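Local coordinates for periplasmic solute binding protein (Pectobacterium atrosepticum, PDB 4RY1) that probably binds a sugar in the periplasm and hands it to an ABC-type importer, as related solute-binding proteins do, at residues Q332-L335 / E336-V340; K317-G320 / L321-M325; F271-I274 / P275-D279. All blocks are in the same frame, centred on the assembly; numbering follows the deposited sequence. Where two conformers were deposited one is given.

How the contacts relate
Contacts 1 and 2 are neighbours. Contact 2 ends helix 313-319, contact 1 ends the next helix, 329-337, and their centres lie about 10 Å apart. They touch: L335 CD1 packs on G320 O at 3.6 Å. Contact 2 is buried, and its chemistry is mostly backbone, with a beta-turn bond and a bound water. Contact 1 lies at the surface. It has a salt bridge on its exposed side and leucine, isoleucine and valine packing on the side toward helix 313-319. Contact 3 is also a surface contact, but its centre is more than 30 Å from the other two. It is a beta turn in a loop, held by one weak backbone bond and small apolar contacts.

Contact 1 (Q332-L335 / E336-V340); sequences QKLL and EDIGV
E336 N bonds to Q332 O at 2.9 Å and D337 N to K333 O at 2.8 Å in the last turns of helix 329-337. I338 N still reaches L334 O at 3.1 Å. G339 then takes positive phi (84°) and ends the helix in a Schellman motif. G339 N bonds to E336 O, and V340 N makes a short but bent, weak bond to L335 O at 2.8 Å. On the exposed side K333 and D337 form a salt bridge one turn apart. The lysine chain bends at chi2 and again at chi4 (44°), which brings NZ to the oxygen edge of the D337 carboxylate, almost in its plane. NZ meets the syn lone pair of D337 OD2 at 2.9 Å and has a weaker bond to OD1. In the conformer described, E336 OE2 pairs with R352. Q332 NE2 bonds to P326 O. The apolar side faces helix 313-319; of its residues L335 is the buried one. L334 CD1 lies 4.1 Å from I338 CG2. CG1 of I338 sits between the backbone N and the carbonyl carbon (chi1 70°), 3.4 Å from L334 O. Beyond the glycine the chain folds back, bringing V340 CB to 4.2 Å from L335 CB.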
ATOM      1  N   GLN A 332       8.615  -9.546  15.155  1.00 12.30           N
ATOM      2  CA  GLN A 332       9.164 -10.300  14.027  1.00 12.17           C
ATOM      3  C   GLN A 332      10.015 -11.457  14.519  1.00 12.36           C
ATOM      4  O   GLN A 332       9.920 -12.540  13.958  1.00 13.82           O
ATOM      5  CB  GLN A 332      10.025  -9.464  13.086  1.00 13.84           C
ATOM      6  CG  GLN A 332       9.219  -8.559  12.204  1.00 16.20           C
ATOM      7  CD  GLN A 332      10.067  -7.846  11.166  1.00 17.55           C
ATOM      8  OE1 GLN A 332      10.995  -8.414  10.578  1.00 20.59           O
ATOM      9  NE2 GLN A 332       9.717  -6.609  10.899  1.00 19.79           N
ATOM     10  N   LYS A 333      10.860 -11.217  15.525  1.00 12.54           N
ATOM     11  CA  LYS A 333      11.767 -12.276  15.994  1.00 13.69           C
ATOM     12  C   LYS A 333      10.945 -13.450  16.496  1.00 12.65           C
ATOM     13  O   LYS A 333      11.271 -14.614  16.206  1.00 13.96           O
ATOM     14  CB  LYS A 333      12.725 -11.747  17.070  1.00 14.88           C
ATOM     15  CG  LYS A 333      13.581 -12.808  17.743  1.00 20.78           C
ATOM     16  CD  LYS A 333      14.694 -13.448  16.939  1.00 38.85           C
ATOM     17  CE  LYS A 333      15.764 -14.075  17.867  1.00 36.43           C
ATOM     18  NZ  LYS A 333      15.292 -14.884  19.041  1.00 24.10           N
ATOM     19  N   LEU A 334       9.881 -13.169  17.252  1.00 11.09           N
ATOM     20  CA  LEU A 334       9.003 -14.239  17.745  1.00 11.81           C
ATOM     21  C   LEU A 334       8.420 -15.061  16.621  1.00 12.03           C
ATOM     22  O   LEU A 334       8.436 -16.293  16.657  1.00 12.55           O
ATOM     23  CB  LEU A 334       7.899 -13.694  18.656  1.00 12.50           C
ATOM     24  CG  LEU A 334       6.911 -14.725  19.172  1.00 13.07           C
ATOM     25  CD1 LEU A 334       7.566 -15.829  19.981  1.00 13.94           C
ATOM     26  CD2 LEU A 334       5.873 -14.023  20.035  1.00 14.14           C
ATOM     27  N   LEU A 335       7.897 -14.380  15.614  1.00 11.44           N
ATOM     28  CA  LEU A 335       7.307 -15.086  14.477  1.00 11.76           C
ATOM     29  C   LEU A 335       8.346 -15.925  13.702  1.00 10.81           C
ATOM     30  O   LEU A 335       8.011 -16.970  13.174  1.00 12.68           O
ATOM     31  CB  LEU A 335       6.563 -14.129  13.549  1.00 11.36           C
ATOM     32  CG  LEU A 335       5.331 -13.465  14.140  1.00 11.07           C
ATOM     33  CD1 LEU A 335       4.675 -12.659  13.030  1.00 11.72           C
ATOM     34  CD2 LEU A 335       4.355 -14.449  14.752  1.00 11.45           C
ATOM     35  N   GLU A 336       9.571 -15.435  13.613  0.50 10.96           N
ATOM     36  CA  GLU A 336      10.633 -16.232  13.009  0.50 11.95           C
ATOM     37  C   GLU A 336      10.967 -17.443  13.863  0.50 13.21           C
ATOM     38  O   GLU A 336      11.080 -18.558  13.344  0.50 13.64           O
ATOM     39  CB  GLU A 336      11.882 -15.409  12.776  0.50 14.67           C
ATOM     40  CG  GLU A 336      12.883 -16.181  11.927  0.50 17.53           C
ATOM     41  CD  GLU A 336      14.122 -15.397  11.593  0.50 25.36           C
ATOM     42  OE1 GLU A 336      14.707 -14.755  12.489  0.50 54.61           O
ATOM     43  OE2 GLU A 336      14.527 -15.446  10.421  0.50 35.07           O
ATOM     44  N   ASP A 337      11.065 -17.233  15.171  1.00 12.27           N
ATOM     45  CA  ASP A 337      11.421 -18.325  16.093  1.00 12.74           C
ATOM     46  C   ASP A 337      10.412 -19.480  16.055  1.00 13.23           C
ATOM     47  O   ASP A 337      10.766 -20.639  16.223  1.00 15.86           O
ATOM     48  CB  ASP A 337      11.525 -17.803  17.537  1.00 14.13           C
ATOM     49  CG  ASP A 337      12.737 -16.904  17.767  1.00 14.46           C
ATOM     50  OD1 ASP A 337      13.682 -16.885  16.937  1.00 15.95           O
ATOM     51  OD2 ASP A 337      12.744 -16.204  18.807  1.00 17.10           O
ATOM     52  N   ILE A 338       9.131 -19.170  15.862  1.00 12.72           N
ATOM     53  CA  ILE A 338       8.075 -20.182  15.793  1.00 13.82           C
ATOM     54  C   ILE A 338       7.780 -20.634  14.344  1.00 13.40           C
ATOM     55  O   ILE A 338       6.874 -21.415  14.121  1.00 15.48           O
ATOM     56  CB  ILE A 338       6.786 -19.763  16.543  1.00 14.06           C
ATOM     57  CG1 ILE A 338       6.045 -18.610  15.815  1.00 13.74           C
ATOM     58  CG2 ILE A 338       7.130 -19.403  17.985  1.00 15.56           C
ATOM     59  CD1 ILE A 338       4.691 -18.318  16.431  1.00 17.29           C
ATOM     60  N   GLY A 339       8.552 -20.121  13.390  1.00 12.76           N
ATOM     61  CA  GLY A 339       8.500 -20.548  11.997  1.00 14.50           C
ATOM     62  C   GLY A 339       7.439 -19.919  11.107  1.00 14.51           C
ATOM     63  O   GLY A 339       7.279 -20.338   9.969  1.00 14.29           O
ATOM     64  N   VAL A 340       6.704 -18.935  11.634  1.00 12.95           N
ATOM     65  CA  VAL A 340       5.683 -18.262  10.841  1.00 12.99           C
ATOM     66  C   VAL A 340       6.334 -17.395   9.778  1.00 12.77           C
ATOM     67  O   VAL A 340       5.896 -17.353   8.630  1.00 14.08           O
ATOM     68  CB  VAL A 340       4.759 -17.478  11.772  1.00 13.61           C
ATOM     69  CG1 VAL A 340       3.837 -16.546  11.014  1.00 13.88           C
ATOM     70  CG2 VAL A 340       3.925 -18.456  12.567  1.00 14.14           C
TER

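Contact 2 (K317-G320 / L321-M325)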
ATOM      1  N   LYS A 317       1.303 -13.733  18.228  1.00 10.31           N
ATOM      2  CA  LYS A 317       1.070 -15.057  17.647  1.00 11.46           C
ATOM      3  C   LYS A 317      -0.326 -15.161  17.032  1.00 11.35           C
ATOM      4  O   LYS A 317      -0.512 -15.755  15.979  1.00 12.50           O
ATOM      5  CB  LYS A 317       1.305 -16.132  18.691  1.00 12.09           C
ATOM      6  CG  LYS A 317       2.784 -16.309  18.985  1.00 17.07           C
ATOM      7  CD  LYS A 317       3.005 -17.474  19.933  1.00 20.78           C
ATOM      8  CE  LYS A 317       2.583 -17.175  21.345  1.00 20.71           C
ATOM      9  NZ  LYS A 317       2.844 -18.379  22.192  1.00 23.42           N
ATOM     10  N   ALA A 318      -1.308 -14.530  17.673  1.00 10.95           N
ATOM     11  CA  ALA A 318      -2.668 -14.575  17.143  1.00 10.71           C
ATOM     12  C   ALA A 318      -2.757 -13.916  15.770  1.00 10.60           C
ATOM     13  O   ALA A 318      -3.392 -14.430  14.865  1.00 11.29           O
ATOM     14  CB  ALA A 318      -3.639 -13.919  18.119  1.00 12.52           C
ATOM     15  N   LEU A 319      -2.140 -12.752  15.650  1.00  9.58           N
ATOM     16  CA  LEU A 319      -2.212 -11.982  14.407  1.00 10.59           C
ATOM     17  C   LEU A 319      -1.302 -12.511  13.309  1.00 10.80           C
ATOM     18  O   LEU A 319      -1.572 -12.321  12.136  1.00 11.20           O
ATOM     19  CB  LEU A 319      -1.911 -10.507  14.658  1.00  9.87           C
ATOM     20  CG  LEU A 319      -3.056  -9.775  15.341  1.00 11.56           C
ATOM     21  CD1 LEU A 319      -2.673  -8.385  15.812  1.00 13.57           C
ATOM     22  CD2 LEU A 319      -4.232  -9.657  14.383  1.00 14.68           C
ATOM     23  N   GLY A 320      -0.210 -13.146  13.703  1.00 10.69           N
ATOM     24  CA  GLY A 320       0.772 -13.638  12.733  1.00 12.70           C
ATOM     25  C   GLY A 320       1.113 -12.579  11.718  1.00 10.39           C
ATOM     26  O   GLY A 320       1.435 -11.433  12.070  1.00 10.77           O
ATOM     27  N   LEU A 321       1.090 -12.970  10.451  1.00 11.72           N
ATOM     28  CA  LEU A 321       1.438 -12.071   9.346  1.00 11.24           C
ATOM     29  C   LEU A 321       0.208 -11.465   8.651  1.00 10.21           C
ATOM     30  O   LEU A 321       0.334 -10.903   7.567  1.00 11.30           O
ATOM     31  CB  LEU A 321       2.296 -12.803   8.308  1.00 11.82           C
ATOM     32  CG  LEU A 321       3.668 -13.209   8.859  1.00 11.56           C
ATOM     33  CD1 LEU A 321       4.398 -14.085   7.850  1.00 13.35           C
ATOM     34  CD2 LEU A 321       4.535 -11.992   9.150  1.00 13.15           C
ATOM     35  N   GLN A 322      -0.943 -11.502   9.305  1.00 10.71           N
ATOM     36  CA  GLN A 322      -2.178 -11.028   8.681  1.00  9.85           C
ATOM     37  C   GLN A 322      -2.247  -9.516   8.442  1.00 11.00           C
ATOM     38  O   GLN A 322      -3.078  -9.075   7.650  1.00 11.94           O
ATOM     39  CB  GLN A 322      -3.369 -11.470   9.518  1.00 11.56           C
ATOM     40  CG  GLN A 322      -3.573 -12.975   9.522  1.00 14.17           C
ATOM     41  CD  GLN A 322      -3.846 -13.520   8.147  1.00 16.17           C
ATOM     42  OE1 GLN A 322      -4.602 -12.952   7.391  1.00 20.55           O
ATOM     43  NE2 GLN A 322      -3.197 -14.635   7.822  1.00 27.45           N
ATOM     44  N   ASN A 323      -1.383  -8.759   9.116  1.00 10.73           N
ATOM     45  CA  ASN A 323      -1.245  -7.327   8.884  1.00 11.23           C
ATOM     46  C   ASN A 323       0.139  -6.970   8.324  1.00 12.76           C
ATOM     47  O   ASN A 323       0.575  -5.827   8.421  1.00 15.19           O
ATOM     48  CB  ASN A 323      -1.442  -6.540  10.181  1.00 11.21           C
ATOM     49  CG  ASN A 323      -2.758  -6.787  10.854  1.00 10.92           C
ATOM     50  OD1 ASN A 323      -2.831  -6.965  12.110  1.00 15.21           O
ATOM     51  ND2 ASN A 323      -3.795  -6.738  10.090  1.00  8.85           N
ATOM     52  N   GLY A 324       0.837  -7.955   7.775  1.00 11.66           N
ATOM     53  CA  GLY A 324       2.176  -7.746   7.259  1.00 11.23           C
ATOM     54  C   GLY A 324       3.248  -8.071   8.281  1.00 11.36           C
ATOM     55  O   GLY A 324       2.987  -8.645   9.332  1.00 11.84           O
ATOM     56  N   MET A 325       4.480  -7.743   7.932  1.00 12.23           N
ATOM     57  CA  MET A 325       5.613  -8.013   8.819  1.00 11.96           C
ATOM     58  C   MET A 325       5.611  -7.038  10.005  1.00 13.11           C
ATOM     59  O   MET A 325       5.693  -5.833   9.797  1.00 13.86           O
ATOM     60  CB  MET A 325       6.929  -7.901   8.045  1.00 12.63           C
ATOM     61  CG  MET A 325       7.109  -9.004   7.016  1.00 12.54           C
ATOM     62  SD  MET A 325       7.661 -10.675   7.606  1.00  8.42           S
ATOM     63  CE  MET A 325       9.478 -10.361   7.620  1.00 13.54           C
TER
HETATM   64  O   HOH W   1       0.837  -8.999  10.980  1.00 11.28           O
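L319 O accepts a hydrogen bond from Q322 N at 3.0 Å, with an N-H...O angle of 163°. This bond closes a type II' beta turn that starts at the last residue of helix 313-319. G320 takes positive phi (48°) as the first residue beyond the helix. A type I turn follows from L321 to G324, closed by G324 N to L321 O. The tight part lies around L319 O. Besides the bond, Q322 CB approaches this oxygen to 3.3 Å and CG to 3.4 Å. CG stands beside the backbone N of Q322 (chi1 -67°), and the chain then bends at chi2, so its amide leads away. The two turns are tied more loosely through a water. It donates to G320 O and to G324 O, both at 2.7 Å, and accepts from N323 N at 2.9 Å. G320 O and G324 O stand 4.2 Å apart, and the water spans them. Outside the turns, L319 and Q322 pack on helix 13-29, while R15 of helix 13-29 bonds to Q322 O and S114 of strand 107-123 to N323 O. L321 lies against L335 of helix 329-337 and L347 of helix 346-356.

Contact 3 (F271-I274 / P275-D279)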
ATOM      1  N   PHE A 271      14.341  -5.221  -8.009  1.00 21.29           N
ATOM      2  CA  PHE A 271      13.964  -3.830  -7.968  1.00 19.72           C
ATOM      3  C   PHE A 271      14.496  -3.130  -9.208  1.00 20.75           C
ATOM      4  O   PHE A 271      15.681  -2.823  -9.323  1.00 22.59           O
ATOM      5  CB  PHE A 271      14.454  -3.180  -6.687  1.00 19.73           C
ATOM      6  CG  PHE A 271      13.656  -3.608  -5.499  1.00 19.10           C
ATOM      7  CD1 PHE A 271      13.915  -4.813  -4.882  1.00 17.77           C
ATOM      8  CD2 PHE A 271      12.625  -2.846  -5.042  1.00 17.91           C
ATOM      9  CE1 PHE A 271      13.169  -5.243  -3.805  1.00 17.33           C
ATOM     10  CE2 PHE A 271      11.852  -3.279  -3.973  1.00 16.51           C
ATOM     11  CZ  PHE A 271      12.142  -4.466  -3.339  1.00 18.18           C
ATOM     12  N   ILE A 272      13.591  -2.880 -10.136  1.00 19.16           N
ATOM     13  CA  ILE A 272      13.956  -2.346 -11.449  1.00 18.53           C
ATOM     14  C   ILE A 272      14.562  -0.954 -11.274  1.00 20.81           C
ATOM     15  O   ILE A 272      13.975  -0.075 -10.651  1.00 22.36           O
ATOM     16  CB  ILE A 272      12.745  -2.298 -12.403  1.00 20.18           C
ATOM     17  CG1 ILE A 272      12.148  -3.708 -12.535  1.00 21.09           C
ATOM     18  CG2 ILE A 272      13.158  -1.748 -13.767  1.00 20.28           C
ATOM     19  CD1 ILE A 272      10.817  -3.733 -13.248  1.00 20.29           C
ATOM     20  N   THR A 273      15.723  -0.746 -11.873  1.00 20.29           N
ATOM     21  CA  THR A 273      16.461   0.508 -11.680  1.00 22.33           C
ATOM     22  C   THR A 273      17.112   0.993 -12.970  1.00 24.16           C
ATOM     23  O   THR A 273      17.552   0.194 -13.791  1.00 26.87           O
ATOM     24  CB  THR A 273      17.543   0.333 -10.603  1.00 23.95           C
ATOM     25  OG1 THR A 273      16.947  -0.219  -9.420  1.00 31.98           O
ATOM     26  CG2 THR A 273      18.173   1.637 -10.224  1.00 24.80           C
ATOM     27  N   ILE A 274      17.132   2.312 -13.134  1.00 19.85           N
ATOM     28  CA  ILE A 274      17.899   2.981 -14.204  1.00 21.82           C
ATOM     29  C   ILE A 274      19.373   2.780 -13.894  1.00 24.08           C
ATOM     30  O   ILE A 274      19.804   3.060 -12.783  1.00 24.61           O
ATOM     31  CB  ILE A 274      17.620   4.508 -14.271  1.00 25.87           C
ATOM     32  CG1 ILE A 274      16.177   4.809 -14.667  1.00 24.63           C
ATOM     33  CG2 ILE A 274      18.537   5.186 -15.298  1.00 30.72           C
ATOM     34  CD1 ILE A 274      15.752   6.254 -14.506  1.00 31.20           C
ATOM     35  N   PRO A 275      20.160   2.303 -14.874  1.00 21.86           N
ATOM     36  CA  PRO A 275      21.593   2.239 -14.636  1.00 26.27           C
ATOM     37  C   PRO A 275      22.103   3.635 -14.247  1.00 30.22           C
ATOM     38  O   PRO A 275      21.730   4.627 -14.871  1.00 29.38           O
ATOM     39  CB  PRO A 275      22.147   1.775 -15.990  1.00 26.84           C
ATOM     40  CG  PRO A 275      21.006   1.055 -16.636  1.00 30.04           C
ATOM     41  CD  PRO A 275      19.814   1.865 -16.235  1.00 25.48           C
ATOM     42  N   GLY A 276      22.876   3.716 -13.172  1.00 26.87           N
ATOM     43  CA  GLY A 276      23.413   5.002 -12.698  1.00 33.72           C
ATOM     44  C   GLY A 276      22.386   5.907 -12.047  1.00 38.22           C
ATOM     45  O   GLY A 276      22.539   7.123 -11.998  1.00 58.72           O
ATOM     46  N   ALA A 277      21.331   5.294 -11.535  1.00 28.29           N
ATOM     47  CA  ALA A 277      20.256   6.042 -10.898  1.00 23.86           C
ATOM     48  C   ALA A 277      20.770   6.926  -9.783  1.00 22.03           C
ATOM     49  O   ALA A 277      21.702   6.579  -9.068  1.00 30.26           O
ATOM     50  CB  ALA A 277      19.198   5.095 -10.336  1.00 23.72           C
ATOM     51  N   LYS A 278      20.075   8.026  -9.598  1.00 26.26           N
ATOM     52  CA  LYS A 278      20.422   9.016  -8.566  1.00 36.22           C
ATOM     53  C   LYS A 278      19.875   8.641  -7.194  1.00 54.25           C
ATOM     54  O   LYS A 278      20.348   9.103  -6.146  1.00 38.68           O
ATOM     55  CB  LYS A 278      19.857  10.375  -8.944  1.00 30.67           C
ATOM     56  CG  LYS A 278      20.310  10.902 -10.291  1.00 28.26           C
ATOM     57  CD  LYS A 278      20.035  12.397 -10.347  1.00 32.90           C
ATOM     58  CE  LYS A 278      20.128  13.018 -11.737  1.00 33.53           C
ATOM     59  NZ  LYS A 278      21.430  13.693 -12.006  1.00 39.05           N
ATOM     60  N   ASP A 279      18.848   7.819  -7.231  1.00 25.64           N
ATOM     61  CA  ASP A 279      18.121   7.382  -6.045  1.00 21.71           C
ATOM     62  C   ASP A 279      17.565   6.004  -6.340  1.00 23.47           C
ATOM     63  O   ASP A 279      17.324   5.678  -7.495  1.00 22.44           O
ATOM     64  CB  ASP A 279      16.964   8.312  -5.747  1.00 23.56           C
ATOM     65  CG  ASP A 279      16.366   8.067  -4.378  1.00 22.56           C
ATOM     66  OD1 ASP A 279      16.976   8.486  -3.376  1.00 23.78           O
ATOM     67  OD2 ASP A 279      15.279   7.464  -4.286  1.00 23.47           O
TER
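T273 is the first residue of 271-274 to touch 275-279, and it does so through its methyl group. Before it, F271 offers its carbonyl to the threonine: T273 OG1 donates to F271 O at 2.9 Å. The hydroxyl stands above the carbonyl plane, 45° out of it. I272 turns inward to W138 and L141 of helix 138-152. T273 OG1 lies beside the backbone N and faces back along the chain, whereas CG2 is anti to that N and meets A277 CB at 3.6 Å. I274 opens a type II beta turn that ends at A277. Its O accepts a weak bond from A277 N at 3.0 Å, with an N-H...O angle of only 128°. The methyl of A277 also leans on this carbonyl, CB lying 3.2 Å from I274 O. I274 CG2 packs against P275 CD at 3.7 Å, while the end of the isoleucine leads away from the turn, and its side chain touches Y178 and K182 of helix 169-183. P275 and G276 occupy the two corner positions, and G276 has the positive phi (73°) usual at the third position of such a turn. With one weak bond across it, the turn probably owes much of its shape to the proline, the glycine and the methyl contacts, and to Q181, whose side chain bonds I272 O and I274 N and whose backbone bonds K278.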